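Local coordinates for putative surface anchored protein (Clostridium perfringens B, PDB 4NI6) that forms a repeat domain of a clostridial surface-anchored adhesin, an Ig-like fold reinforced by an internal Thr-Gln ester cross-link that stabilises the adhesin's repetitive shaft, at residues N103-E108 against K122-H127; N45-L50 against E72-E77; V33-D38 against Y98-N103; E17-V22 against N131-T136. All coordinates share one frame; numbering follows the deposited sequence.

Contact 1. Residues N103-E108 against K122-H127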
loop_
_atom_site.group_PDB
_atom_site.type_symbol
_atom_site.label_atom_id
_atom_site.label_comp_id
_atom_site.label_asym_id
_atom_site.label_seq_id
_atom_site.Cartn_x
_atom_site.Cartn_y
_atom_site.Cartn_z
ATOM N N ASN A 103 -0.723 1.990 6.050
ATOM C CA ASN A 103 -0.926 2.180 7.480
ATOM C C ASN A 103 -2.374 2.595 7.688
ATOM O O ASN A 103 -2.820 3.634 7.205
ATOM C CB ASN A 103 -0.013 3.275 7.930
ATOM C CG ASN A 103 -0.021 3.461 9.426
ATOM O OD1 ASN A 103 0.861 2.980 10.129
ATOM N ND2 ASN A 103 -1.045 4.134 9.926
ATOM N N ALA A 104 -3.092 1.803 8.490
ATOM C CA ALA A 104 -4.499 2.109 8.834
ATOM C C ALA A 104 -4.565 2.455 10.319
ATOM O O ALA A 104 -4.155 1.661 11.162
ATOM C CB ALA A 104 -5.385 0.901 8.585
ATOM N N GLU A 105 -5.048 3.645 10.611
ATOM C CA GLU A 105 -5.179 4.095 11.990
ATOM C C GLU A 105 -6.649 4.430 12.261
ATOM O O GLU A 105 -7.242 5.256 11.570
ATOM C CB GLU A 105 -4.347 5.353 12.203
ATOM C CG GLU A 105 -4.478 5.955 13.606
ATOM C CD GLU A 105 -3.954 7.372 13.657
ATOM O OE1 GLU A 105 -4.353 8.211 12.815
ATOM O OE2 GLU A 105 -3.126 7.643 14.539
ATOM N N SER A 106 -7.237 3.873 13.322
ATOM C CA SER A 106 -8.655 4.173 13.565
ATOM C C SER A 106 -8.847 5.652 13.886
ATOM O O SER A 106 -7.972 6.288 14.492
ATOM C CB SER A 106 -9.235 3.276 14.656
ATOM O OG SER A 106 -8.619 3.500 15.929
ATOM N N VAL A 107 -10.018 6.185 13.515
ATOM C CA VAL A 107 -10.367 7.553 13.832
ATOM C C VAL A 107 -10.669 7.717 15.336
ATOM O O VAL A 107 -10.260 8.704 15.956
ATOM C CB VAL A 107 -11.573 8.024 12.994
ATOM C CG1 VAL A 107 -12.063 9.394 13.446
ATOM C CG2 VAL A 107 -11.194 8.060 11.508
ATOM N N GLU A 108 -11.364 6.729 15.887
ATOM C CA GLU A 108 -11.740 6.707 17.305
ATOM C C GLU A 108 -10.723 5.930 18.136
ATOM O O GLU A 108 -10.019 5.055 17.621
ATOM C CB GLU A 108 -13.120 6.068 17.453
ATOM C CG GLU A 108 -14.192 6.690 16.582
ATOM C CD GLU A 108 -14.578 8.079 17.034
ATOM O OE1 GLU A 108 -15.200 8.804 16.229
ATOM O OE2 GLU A 108 -14.317 8.418 18.210
ATOM N N LYS A 122 -5.732 4.708 19.558
ATOM C CA LYS A 122 -6.245 4.315 18.237
ATOM C C LYS A 122 -5.633 2.960 17.823
ATOM O O LYS A 122 -4.476 2.669 18.149
ATOM C CB LYS A 122 -5.926 5.400 17.176
ATOM C CG LYS A 122 -6.501 6.802 17.444
ATOM C CD LYS A 122 -5.939 7.878 16.494
ATOM C CE LYS A 122 -6.343 9.299 16.907
ATOM N NZ LYS A 122 -5.860 10.409 16.029
ATOM N N GLN A 123 -6.440 2.096 17.209
ATOM C CA GLN A 123 -5.937 0.853 16.627
ATOM C C GLN A 123 -5.118 1.183 15.377
ATOM O O GLN A 123 -5.622 1.858 14.480
ATOM C CB GLN A 123 -7.090 -0.060 16.217
ATOM C CG GLN A 123 -6.570 -1.405 15.725
ATOM C CD GLN A 123 -7.664 -2.328 15.268
ATOM O OE1 GLN A 123 -8.717 -1.897 14.823
ATOM N NE2 GLN A 123 -7.390 -3.607 15.314
ATOM N N VAL A 124 -3.863 0.754 15.344
ATOM C CA VAL A 124 -2.993 0.950 14.161
ATOM C C VAL A 124 -2.654 -0.432 13.676
ATOM O O VAL A 124 -2.115 -1.251 14.409
ATOM C CB VAL A 124 -1.720 1.718 14.564
ATOM C CG1 VAL A 124 -0.719 1.710 13.413
ATOM C CG2 VAL A 124 -2.073 3.149 14.950
ATOM N N VAL A 125 -2.884 -0.649 12.385
ATOM C CA VAL A 125 -2.513 -1.892 11.729
ATOM C C VAL A 125 -1.832 -1.501 10.420
ATOM O O VAL A 125 -2.314 -0.651 9.662
ATOM C CB VAL A 125 -3.758 -2.756 11.450
ATOM C CG1 VAL A 125 -3.369 -4.110 10.898
ATOM C CG2 VAL A 125 -4.551 -2.957 12.750
ATOM N N LYS A 126 -0.656 -2.061 10.200
ATOM C CA LYS A 126 0.146 -1.605 9.082
ATOM C C LYS A 126 0.798 -2.744 8.328
ATOM O O LYS A 126 0.881 -3.861 8.822
ATOM C CB LYS A 126 1.170 -0.619 9.584
ATOM C CG LYS A 126 2.258 -1.230 10.432
ATOM C CD LYS A 126 3.029 -0.149 11.169
ATOM C CE LYS A 126 2.095 0.730 11.981
ATOM N NZ LYS A 126 2.752 1.990 12.429
ATOM N N HIS A 127 1.225 -2.460 7.103
ATOM C CA HIS A 127 2.019 -3.406 6.329
ATOM C C HIS A 127 3.037 -2.627 5.528
ATOM O O HIS A 127 2.700 -1.959 4.539
ATOM C CB HIS A 127 1.125 -4.213 5.409
ATOM C CG HIS A 127 1.844 -5.347 4.704
ATOM N ND1 HIS A 127 2.342 -6.414 5.337
ATOM C CD2 HIS A 127 2.224 -5.478 3.385
ATOM C CE1 HIS A 127 3.004 -7.194 4.471
ATOM N NE2 HIS A 127 2.946 -6.608 3.270
HETATM O O HOH W 1 -8.843 10.600 15.207
#

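Contact 2. Residues N45-L50 against E72-E77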
loop_
_atom_site.group_PDB
_atom_site.type_symbol
_atom_site.label_atom_id
_atom_site.label_comp_id
_atom_site.label_asym_id
_atom_site.label_seq_id
_atom_site.Cartn_x
_atom_site.Cartn_y
_atom_site.Cartn_z
ATOM N N ASN A 45 -17.487 -1.492 11.211
ATOM C CA ASN A 45 -18.209 -0.248 11.065
ATOM C C ASN A 45 -17.439 0.969 11.494
ATOM O O ASN A 45 -17.963 2.082 11.432
ATOM C CB ASN A 45 -19.591 -0.319 11.717
ATOM C CG ASN A 45 -20.364 -1.511 11.230
ATOM O OD1 ASN A 45 -20.518 -1.711 10.026
ATOM N ND2 ASN A 45 -20.823 -2.343 12.167
ATOM N N GLU A 46 -16.194 0.785 11.918
ATOM C CA GLU A 46 -15.363 1.888 12.356
ATOM C C GLU A 46 -14.579 2.502 11.181
ATOM O O GLU A 46 -14.089 1.767 10.288
ATOM C CB GLU A 46 -14.370 1.435 13.447
ATOM C CG GLU A 46 -15.023 1.186 14.792
ATOM C CD GLU A 46 -15.569 2.436 15.434
ATOM O OE1 GLU A 46 -15.050 3.556 15.303
ATOM O OE2 GLU A 46 -16.356 2.218 16.348
ATOM N N LYS A 47 -14.379 3.811 11.239
ATOM C CA LYS A 47 -13.573 4.529 10.232
ATOM C C LYS A 47 -12.097 4.497 10.590
ATOM O O LYS A 47 -11.719 4.575 11.791
ATOM C CB LYS A 47 -14.019 5.989 10.154
ATOM C CG LYS A 47 -15.409 6.181 9.583
ATOM C CD LYS A 47 -15.732 7.619 9.206
ATOM C CE LYS A 47 -15.690 8.555 10.407
ATOM N NZ LYS A 47 -16.320 9.878 10.122
ATOM N N TYR A 48 -11.272 4.426 9.539
ATOM C CA TYR A 48 -9.803 4.431 9.632
ATOM C C TYR A 48 -9.233 5.434 8.650
ATOM O O TYR A 48 -9.816 5.640 7.587
ATOM C CB TYR A 48 -9.215 3.047 9.307
ATOM C CG TYR A 48 -9.548 1.992 10.343
ATOM C CD1 TYR A 48 -10.822 1.404 10.389
ATOM C CD2 TYR A 48 -8.579 1.536 11.212
ATOM C CE1 TYR A 48 -11.155 0.478 11.382
ATOM C CE2 TYR A 48 -8.897 0.631 12.213
ATOM C CZ TYR A 48 -10.173 0.082 12.257
ATOM O OH TYR A 48 -10.547 -0.796 13.275
ATOM N N ASN A 49 -8.169 6.109 9.067
ATOM C CA ASN A 49 -7.351 6.881 8.151
ATOM C C ASN A 49 -6.360 5.903 7.507
ATOM O O ASN A 49 -5.499 5.350 8.190
ATOM C CB ASN A 49 -6.524 7.907 8.943
ATOM C CG ASN A 49 -7.307 8.668 10.040
ATOM O OD1 ASN A 49 -6.860 8.769 11.208
ATOM N ND2 ASN A 49 -8.383 9.312 9.660
ATOM N N LEU A 50 -6.436 5.738 6.178
ATOM C CA LEU A 50 -5.534 4.837 5.446
ATOM C C LEU A 50 -4.500 5.674 4.716
ATOM O O LEU A 50 -4.866 6.463 3.833
ATOM C CB LEU A 50 -6.336 3.987 4.468
ATOM C CG LEU A 50 -5.472 3.019 3.637
ATOM C CD1 LEU A 50 -4.833 1.949 4.504
ATOM C CD2 LEU A 50 -6.259 2.387 2.500
ATOM N N GLU A 72 -10.048 8.392 3.967
ATOM C CA GLU A 72 -10.835 7.753 5.020
ATOM C C GLU A 72 -11.560 6.541 4.468
ATOM O O GLU A 72 -12.123 6.578 3.361
ATOM C CB GLU A 72 -11.861 8.718 5.624
ATOM C CG GLU A 72 -11.258 9.943 6.274
ATOM C CD GLU A 72 -11.009 9.789 7.758
ATOM O OE1 GLU A 72 -10.303 8.837 8.157
ATOM O OE2 GLU A 72 -11.328 10.749 8.484
ATOM N N VAL A 73 -11.394 5.426 5.166
ATOM C CA VAL A 73 -12.017 4.163 4.795
ATOM C C VAL A 73 -12.798 3.643 6.016
ATOM O O VAL A 73 -12.576 4.104 7.120
ATOM C CB VAL A 73 -10.953 3.116 4.323
ATOM C CG1 VAL A 73 -10.241 3.573 3.034
ATOM C CG2 VAL A 73 -9.937 2.841 5.433
ATOM N N THR A 74 -13.663 2.674 5.799
ATOM C CA THR A 74 -14.435 2.123 6.907
ATOM C C THR A 74 -14.338 0.615 6.820
ATOM O O THR A 74 -14.573 0.023 5.744
ATOM C CB THR A 74 -15.911 2.598 6.851
ATOM O OG1 THR A 74 -15.954 4.021 6.749
ATOM C CG2 THR A 74 -16.696 2.165 8.102
ATOM N N ALA A 75 -14.165 -0.032 7.983
ATOM C CA ALA A 75 -14.185 -1.480 8.032
ATOM C C ALA A 75 -15.639 -1.942 7.941
ATOM O O ALA A 75 -16.534 -1.362 8.612
ATOM C CB ALA A 75 -13.516 -2.020 9.301
ATOM N N VAL A 76 -15.876 -3.038 7.247
ATOM C CA VAL A 76 -17.225 -3.563 7.096
ATOM C C VAL A 76 -17.453 -4.712 8.106
ATOM O O VAL A 76 -16.823 -4.727 9.166
ATOM C CB VAL A 76 -17.543 -3.948 5.643
ATOM C CG1 VAL A 76 -17.440 -2.727 4.743
ATOM C CG2 VAL A 76 -16.643 -5.069 5.168
ATOM N N GLU A 77 -18.307 -5.681 7.754
ATOM C CA GLU A 77 -18.769 -6.740 8.657
ATOM C C GLU A 77 -17.616 -7.554 9.234
ATOM O O GLU A 77 -16.670 -7.926 8.505
ATOM C CB GLU A 77 -19.742 -7.673 7.924
ATOM C CG GLU A 77 -21.053 -7.032 7.488
ATOM C CD GLU A 77 -21.026 -6.547 6.054
ATOM O OE1 GLU A 77 -19.915 -6.382 5.525
ATOM O OE2 GLU A 77 -22.108 -6.428 5.431
#

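Contact 3. Residues V33-D38 against Y98-N103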
loop_
_atom_site.group_PDB
_atom_site.type_symbol
_atom_site.label_atom_id
_atom_site.label_comp_id
_atom_site.label_asym_id
_atom_site.label_seq_id
_atom_site.Cartn_x
_atom_site.Cartn_y
_atom_site.Cartn_z
ATOM N N VAL A 33 -0.541 3.472 -10.566
ATOM C CA VAL A 33 -0.220 2.570 -9.462
ATOM C C VAL A 33 -1.392 2.555 -8.493
ATOM O O VAL A 33 -1.818 3.600 -8.011
ATOM C CB VAL A 33 1.039 3.023 -8.703
ATOM C CG1 VAL A 33 1.365 2.068 -7.546
ATOM C CG2 VAL A 33 2.221 3.112 -9.655
ATOM N N LYS A 34 -1.956 1.373 -8.310
ATOM C CA LYS A 34 -3.074 1.173 -7.394
ATOM C C LYS A 34 -2.681 0.079 -6.410
ATOM O O LYS A 34 -1.696 -0.649 -6.603
ATOM C CB LYS A 34 -4.329 0.723 -8.156
ATOM C CG LYS A 34 -4.914 1.754 -9.094
ATOM C CD LYS A 34 -6.125 1.194 -9.819
ATOM C CE LYS A 34 -6.337 1.893 -11.153
ATOM N NZ LYS A 34 -7.774 1.925 -11.539
ATOM N N ASP A 35 -3.336 0.045 -5.257
ATOM C CA ASP A 35 -3.039 -0.981 -4.268
ATOM C C ASP A 35 -4.347 -1.507 -3.675
ATOM O O ASP A 35 -5.280 -0.726 -3.434
ATOM C CB ASP A 35 -2.209 -0.373 -3.128
ATOM C CG ASP A 35 -1.515 -1.416 -2.265
ATOM O OD1 ASP A 35 -0.778 -2.244 -2.865
ATOM O OD2 ASP A 35 -1.624 -1.389 -1.013
ATOM N N THR A 36 -4.435 -2.821 -3.604
ATOM C CA THR A 36 -5.561 -3.488 -2.929
ATOM C C THR A 36 -5.138 -3.937 -1.538
ATOM O O THR A 36 -4.068 -4.529 -1.361
ATOM C CB THR A 36 -6.017 -4.691 -3.754
ATOM O OG1 THR A 36 -6.414 -4.209 -5.044
ATOM C CG2 THR A 36 -7.184 -5.379 -3.148
ATOM N N ILE A 37 -5.970 -3.632 -0.534
ATOM C CA ILE A 37 -5.673 -3.898 0.889
ATOM C C ILE A 37 -6.723 -4.850 1.470
ATOM O O ILE A 37 -7.919 -4.517 1.484
ATOM C CB ILE A 37 -5.668 -2.581 1.714
ATOM C CG1 ILE A 37 -4.729 -1.499 1.132
ATOM C CG2 ILE A 37 -5.298 -2.882 3.171
ATOM C CD1 ILE A 37 -5.377 -0.588 0.109
ATOM N N ASP A 38 -6.283 -6.074 1.732
ATOM C CA ASP A 38 -7.125 -7.040 2.438
ATOM C C ASP A 38 -6.865 -6.968 3.928
ATOM O O ASP A 38 -5.751 -7.202 4.383
ATOM C CB ASP A 38 -6.818 -8.437 1.922
ATOM C CG ASP A 38 -7.179 -8.598 0.461
ATOM O OD1 ASP A 38 -8.331 -8.283 0.100
ATOM O OD2 ASP A 38 -6.267 -8.844 -0.361
ATOM N N TYR A 98 10.043 -0.145 -6.787
ATOM C CA TYR A 98 9.184 0.615 -5.872
ATOM C C TYR A 98 8.300 -0.330 -5.096
ATOM O O TYR A 98 7.841 -1.314 -5.608
ATOM C CB TYR A 98 8.282 1.593 -6.635
ATOM C CG TYR A 98 9.079 2.571 -7.499
ATOM C CD1 TYR A 98 9.511 2.227 -8.805
ATOM C CD2 TYR A 98 9.443 3.796 -7.013
ATOM C CE1 TYR A 98 10.343 3.071 -9.557
ATOM C CE2 TYR A 98 10.276 4.635 -7.738
ATOM C CZ TYR A 98 10.687 4.280 -9.015
ATOM O OH TYR A 98 11.434 5.150 -9.762
ATOM N N VAL A 99 8.006 0.027 -3.837
ATOM C CA VAL A 99 7.142 -0.783 -2.967
ATOM C C VAL A 99 6.095 0.088 -2.284
ATOM O O VAL A 99 6.357 1.218 -1.930
ATOM C CB VAL A 99 8.003 -1.582 -1.958
ATOM C CG1 VAL A 99 8.764 -0.671 -0.994
ATOM C CG2 VAL A 99 7.188 -2.618 -1.179
ATOM N N VAL A 100 4.915 -0.503 -2.135
ATOM C CA VAL A 100 3.810 0.173 -1.440
ATOM C C VAL A 100 3.734 -0.219 0.024
ATOM O O VAL A 100 3.818 -1.409 0.339
ATOM C CB VAL A 100 2.464 -0.127 -2.098
ATOM C CG1 VAL A 100 1.313 0.554 -1.353
ATOM C CG2 VAL A 100 2.459 0.302 -3.564
ATOM N N PHE A 101 3.722 0.810 0.870
ATOM C CA PHE A 101 3.458 0.675 2.305
ATOM C C PHE A 101 2.012 1.125 2.584
ATOM O O PHE A 101 1.513 2.065 1.960
ATOM C CB PHE A 101 4.383 1.603 3.045
ATOM C CG PHE A 101 5.806 1.133 3.187
ATOM C CD1 PHE A 101 6.281 -0.022 2.580
ATOM C CD2 PHE A 101 6.693 1.899 3.940
ATOM C CE1 PHE A 101 7.604 -0.414 2.719
ATOM C CE2 PHE A 101 8.021 1.507 4.097
ATOM C CZ PHE A 101 8.478 0.357 3.475
ATOM N N GLU A 102 1.362 0.511 3.595
ATOM C CA GLU A 102 0.008 0.920 4.023
ATOM C C GLU A 102 -0.071 0.955 5.546
ATOM O O GLU A 102 0.538 0.119 6.212
ATOM C CB GLU A 102 -1.025 -0.086 3.537
ATOM C CG GLU A 102 -1.220 -0.141 2.037
ATOM C CD GLU A 102 -1.957 1.045 1.413
ATOM O OE1 GLU A 102 -2.096 1.055 0.151
ATOM O OE2 GLU A 102 -2.273 2.027 2.098
ATOM N N ASN A 103 -0.723 1.990 6.050
ATOM C CA ASN A 103 -0.926 2.180 7.480
ATOM C C ASN A 103 -2.374 2.595 7.688
ATOM O O ASN A 103 -2.820 3.634 7.205
ATOM C CB ASN A 103 -0.013 3.275 7.930
ATOM C CG ASN A 103 -0.021 3.461 9.426
ATOM O OD1 ASN A 103 0.861 2.980 10.129
ATOM N ND2 ASN A 103 -1.045 4.134 9.926
#

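Contact 4. Residues E17-V22 against N131-T136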
loop_
_atom_site.group_PDB
_atom_site.type_symbol
_atom_site.label_atom_id
_atom_site.label_comp_id
_atom_site.label_asym_id
_atom_site.label_seq_id
_atom_site.Cartn_x
_atom_site.Cartn_y
_atom_site.Cartn_z
ATOM N N GLU A 17 5.473 -14.092 -4.938
ATOM C CA GLU A 17 6.671 -14.614 -5.570
ATOM C C GLU A 17 7.204 -13.817 -6.749
ATOM O O GLU A 17 8.259 -14.154 -7.258
ATOM C CB GLU A 17 6.497 -16.074 -5.956
ATOM C CG GLU A 17 5.437 -16.332 -7.002
ATOM C CD GLU A 17 5.466 -17.783 -7.440
ATOM O OE1 GLU A 17 6.521 -18.442 -7.270
ATOM O OE2 GLU A 17 4.417 -18.295 -7.866
ATOM N N LYS A 18 6.515 -12.759 -7.171
ATOM C CA LYS A 18 6.970 -12.016 -8.366
ATOM C C LYS A 18 6.442 -10.598 -8.330
ATOM O O LYS A 18 5.230 -10.378 -8.268
ATOM C CB LYS A 18 6.509 -12.723 -9.660
ATOM C CG LYS A 18 6.919 -12.051 -10.971
ATOM C CD LYS A 18 6.200 -12.713 -12.142
ATOM C CE LYS A 18 6.510 -12.030 -13.469
ATOM N NZ LYS A 18 5.861 -12.737 -14.612
ATOM N N GLU A 19 7.356 -9.633 -8.366
ATOM C CA GLU A 19 6.995 -8.223 -8.438
ATOM C C GLU A 19 6.164 -7.946 -9.694
ATOM O O GLU A 19 6.325 -8.628 -10.721
ATOM C CB GLU A 19 8.274 -7.356 -8.486
ATOM C CG GLU A 19 9.254 -7.511 -7.334
ATOM C CD GLU A 19 10.255 -8.648 -7.464
ATOM O OE1 GLU A 19 10.151 -9.510 -8.389
ATOM O OE2 GLU A 19 11.203 -8.619 -6.631
ATOM N N ALA A 20 5.304 -6.935 -9.631
ATOM C CA ALA A 20 4.620 -6.438 -10.849
ATOM C C ALA A 20 5.650 -5.829 -11.790
ATOM O O ALA A 20 6.381 -4.937 -11.397
ATOM C CB ALA A 20 3.605 -5.380 -10.478
ATOM N N LEU A 21 5.698 -6.319 -13.023
ATOM C CA LEU A 21 6.650 -5.797 -13.984
ATOM C C LEU A 21 6.003 -4.800 -14.954
ATOM O O LEU A 21 4.903 -5.017 -15.478
ATOM C CB LEU A 21 7.262 -6.957 -14.779
ATOM C CG LEU A 21 8.109 -7.945 -13.981
ATOM C CD1 LEU A 21 8.673 -9.051 -14.851
ATOM C CD2 LEU A 21 9.196 -7.266 -13.167
ATOM N N VAL A 22 6.676 -3.675 -15.101
ATOM C CA VAL A 22 6.312 -2.689 -16.117
ATOM C C VAL A 22 7.372 -2.679 -17.207
ATOM O O VAL A 22 8.545 -2.504 -16.905
ATOM C CB VAL A 22 6.234 -1.262 -15.502
ATOM C CG1 VAL A 22 5.824 -0.247 -16.565
ATOM C CG2 VAL A 22 5.280 -1.212 -14.316
ATOM N N ASN A 131 10.387 -5.861 1.507
ATOM C CA ASN A 131 10.698 -7.142 0.890
ATOM C C ASN A 131 9.467 -7.901 0.373
ATOM O O ASN A 131 9.592 -9.017 -0.128
ATOM C CB ASN A 131 11.549 -8.024 1.826
ATOM C CG ASN A 131 12.877 -7.382 2.206
ATOM O OD1 ASN A 131 13.232 -7.302 3.385
ATOM N ND2 ASN A 131 13.603 -6.917 1.221
ATOM N N ASP A 132 8.272 -7.326 0.519
ATOM C CA ASP A 132 7.067 -8.016 0.086
ATOM C C ASP A 132 6.841 -7.826 -1.417
ATOM O O ASP A 132 6.434 -6.745 -1.858
ATOM C CB ASP A 132 5.838 -7.528 0.887
ATOM C CG ASP A 132 4.556 -8.226 0.476
ATOM O OD1 ASP A 132 4.584 -9.109 -0.410
ATOM O OD2 ASP A 132 3.509 -7.959 1.125
ATOM N N LYS A 133 7.115 -8.868 -2.204
ATOM C CA LYS A 133 6.987 -8.765 -3.650
ATOM C C LYS A 133 5.578 -8.432 -4.111
ATOM O O LYS A 133 5.399 -7.887 -5.210
ATOM C CB LYS A 133 7.538 -10.007 -4.361
ATOM C CG LYS A 133 9.016 -10.219 -4.104
ATOM C CD LYS A 133 9.527 -11.457 -4.829
ATOM C CE LYS A 133 11.043 -11.532 -4.785
ATOM N NZ LYS A 133 11.573 -12.792 -5.377
ATOM N N ALA A 134 4.565 -8.829 -3.318
ATOM C CA ALA A 134 3.202 -8.558 -3.731
ATOM C C ALA A 134 2.909 -7.062 -3.781
ATOM O O ALA A 134 1.976 -6.648 -4.466
ATOM C CB ALA A 134 2.186 -9.281 -2.841
ATOM N N GLN A 135 3.663 -6.291 -3.009
ATOM C CA GLN A 135 3.537 -4.838 -2.922
ATOM C C GLN A 135 4.507 -4.087 -3.816
ATOM O O GLN A 135 4.604 -2.868 -3.739
ATOM C CB GLN A 135 3.741 -4.370 -1.457
ATOM C CG GLN A 135 2.758 -4.977 -0.481
ATOM C CD GLN A 135 1.369 -4.399 -0.610
ATOM O OE1 GLN A 135 0.981 -3.702 -1.527
ATOM N N THR A 136 5.310 -4.836 -4.602
ATOM C CA THR A 136 6.457 -4.282 -5.298
ATOM C C THR A 136 6.232 -4.282 -6.820
ATOM O O THR A 136 5.661 -5.194 -7.353
ATOM C CB THR A 136 7.719 -5.098 -4.944
ATOM O OG1 THR A 136 7.892 -5.105 -3.533
ATOM C CG2 THR A 136 9.002 -4.518 -5.519
HETATM O O HOH W 2 11.218 -12.012 -8.250
#

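Contact 1. Residues N103-E108 against K122-H127
The carboxylate of Glu-105 has the Lys-122 chain, in the conformer given, over one face: Lys-122 CD lies 3.5 Å from Glu-105 CD, nearly straight above the plane. The charged ends do not pair, since Lys-122 NZ stays 4.2 Å from Glu-105 OE2. A second flat group, the Asn-103 amide, is met at its oxygen end. There Lys-126 NZ donates a weak hydrogen bond to Asn-103 OD1 (3.1 Å), while Val-124 CG1 sits off the amide plane. With CG of Asn-103 opposite its own N (chi1 -174°), the amide runs alongside the Lys-126 chain, which bends at chi3 to bring NZ round.

Asn-103, Glu-105, Val-124 and Lys-126 share one face of an antiparallel strand pair in the Ig-like fold; the strand axes approach to 4.6 Å at 169°. Ala-104 and Val-125 form the hydrogen-bonded pair, exchanging N-H...O bonds of 2.8 Å (Ala-104 N to Val-125 O) and 2.9 Å (Val-125 N to Ala-104 O). Asn-103 with Lys-126 and Glu-105 with Val-124 are non-hydrogen-bonded pairs.

Beyond them the pattern changes. Ser-106 N still donates to Gln-123 O, but Gln-123 N turns to the hydroxyl, at 2.9 Å from Ser-106 OG. That hydroxyl in turn donates to Glu-108 O, bridging the strand to the corner that follows it. Ser-106 O, buried beneath the aliphatic part of Lys-122 in that same conformer, has no polar partner in the model.

Contact 2. Residues N45-L50 against E72-E77
A beta hairpin built from strands 47-57 and 63-74 brings these segments together at its open end, and Tyr-48 with Val-73 is the hydrogen-bonded antiparallel pair within them. The evidence is two nearly straight bonds: Tyr-48 N to Val-73 O at 2.8 Å (172° at the hydrogen) and Val-73 N to Tyr-48 O at 2.9 Å (175°). Past the strand ends the pairing continues, with Ala-75 N donating to Glu-46 O and Asn-45 N reaching Ala-75 O from above the carbonyl plane.

On the inner face, Val-73 CG2 is the main apolar contact. It lies 3.9 Å from Tyr-48 CB and equally 3.9 Å from Leu-50 CB, filling the step between the two. Farther out, Ala-75 CB meets the tyrosine ring obliquely, 4.0 Å from Tyr-48 CE1; the phenol oxygen is held elsewhere, by Gln-123 and the backbone N of Val-43.

On the other face, Lys-47 CG, in the conformer given, packs 3.6 Å from Thr-74 OG1. Asn-49 and Glu-72 run side by side, their flat ends turned 28° apart, but the approach of Asn-49 ND2 to Glu-72 OE1 is doubtful, being too short and resting on one of two Glu-72 conformers. One apolar and one polar face on a twisted hairpin suit the edge of an Ig-like beta sandwich.

Contact 3. Residues V33-D38 against Y98-N103
Asp-35 lays one face of its carboxylate on the CG1 methyl of Val-100, with OD2 of Asp-35 3.5 Å from CG1 of Val-100. Glu-102 comes from the opposite direction, yet its OE1 arrives at the flank of Asp-35 OD2, 2.7 Å away and only a little off the plane of that carboxylate; the two carboxylate planes differ by 17°. The first torsion of Glu-102 (chi1 -67°, CG opposite the carbonyl carbon) puts its CG 3.3 Å from Asp-35 OD2, and a bend at chi2 (-73°) then turns the carboxylate to that oxygen.

Ile-37 closes the neighbouring side, crossing Glu-102 at about a right angle: Ile-37 CD1 is 3.7 Å from Glu-102 OE1. At the other end, the methyls Val-33 CG1 and Val-100 CG2 only just touch, at 4.5 Å.

All five residues are buried, and the contact is made by side chains, since the strand axes come no closer than 9.0 Å. Leu-50 and Leu-85 pack on Glu-102 from the surrounding strands. The other Asp-35 oxygen, OD1, lies close to OE1 of Gln-135, whose CD is covalently joined to Thr-5 OG1. An acid pair set between two facing sheets beside this link places the contact at the ester cross-link site of the T-Q ester bond domain, in the core of an Ig-like beta sandwich.

Contact 4. Residues E17-V22 against N131-T136
Ala-20 N donates to Thr-136 O at 2.9 Å, with 148° at the hydrogen. This is the direct hydrogen bond between the segments, and it starts the parallel pairing of strand 20-22 with strand 121-139. Beside it, Glu-19 and Thr-136 run together and point the same way, with Glu-19 CG 3.5 Å from Thr-136 CG2.

The Glu-19 carboxylate is turned back by a bend at chi2 (85°) and lies across the extended Lys-133 chain, so that OE2 of Glu-19 comes 3.5 Å from CE of Lys-133. The charged atoms do not make a salt bridge: Glu-19 OE2 and Lys-133 NZ are 4.4 Å apart. A water links the two groups through the other carboxylate oxygen, donating to Glu-19 OE1 at 2.7 Å and accepting from Lys-133 NZ at 3.0 Å.

Within 131-136, Asp-132 accepts several of the turn's donors. Its carbonyl O takes two from opposite faces of its plane, Gln-135 N and Thr-136 OG1, the latter at 2.8 Å. Its side chain makes an Asx turn, with Asp-132 OD1 accepting from Ala-134 N, met from above the carboxylate plane. The second oxygen, OD2, is hydrogen-bonded to His-127 NE2. The 3-10 turn at 133-135 is completed by Thr-136 N donating to Lys-133 O.

Gln-135 sits on this turn with its amide nitrogen absent and CD bonded to Thr-5 OG1. The missing nitrogen and the new C-O bond are what an ester formed with loss of ammonia would leave, and the bonds converging on Asp-132 hold the backbone that carries Gln-135.

Overall arrangement
Contacts 1, 2 and 4 all reach one mixed sheet, in which strand 97-106 lies between 47-57 and 121-139; contact 3 spans the sandwich, joining 97-106 to strand 31-39 of the opposing four-stranded sheet. Contact 3 is the central one, about 2 Å from the chain centre, and shares Asn-103 with contact 1. Contacts 1 and 2 are neighbours, their centres about 9 Å apart, while contact 4 lies beyond the chain centre, about 26 Å from contact 2. In sequence, 17-22 and 131-136 enclose all the others, and contact 2 falls between the segments of contact 3. The Thr-5 to Gln-135 ester joins strands 3-9 and 121-139 of opposing sheets near contacts 3 and 4; contacts 1 and 2 pair strands at the mixed sheet's far end.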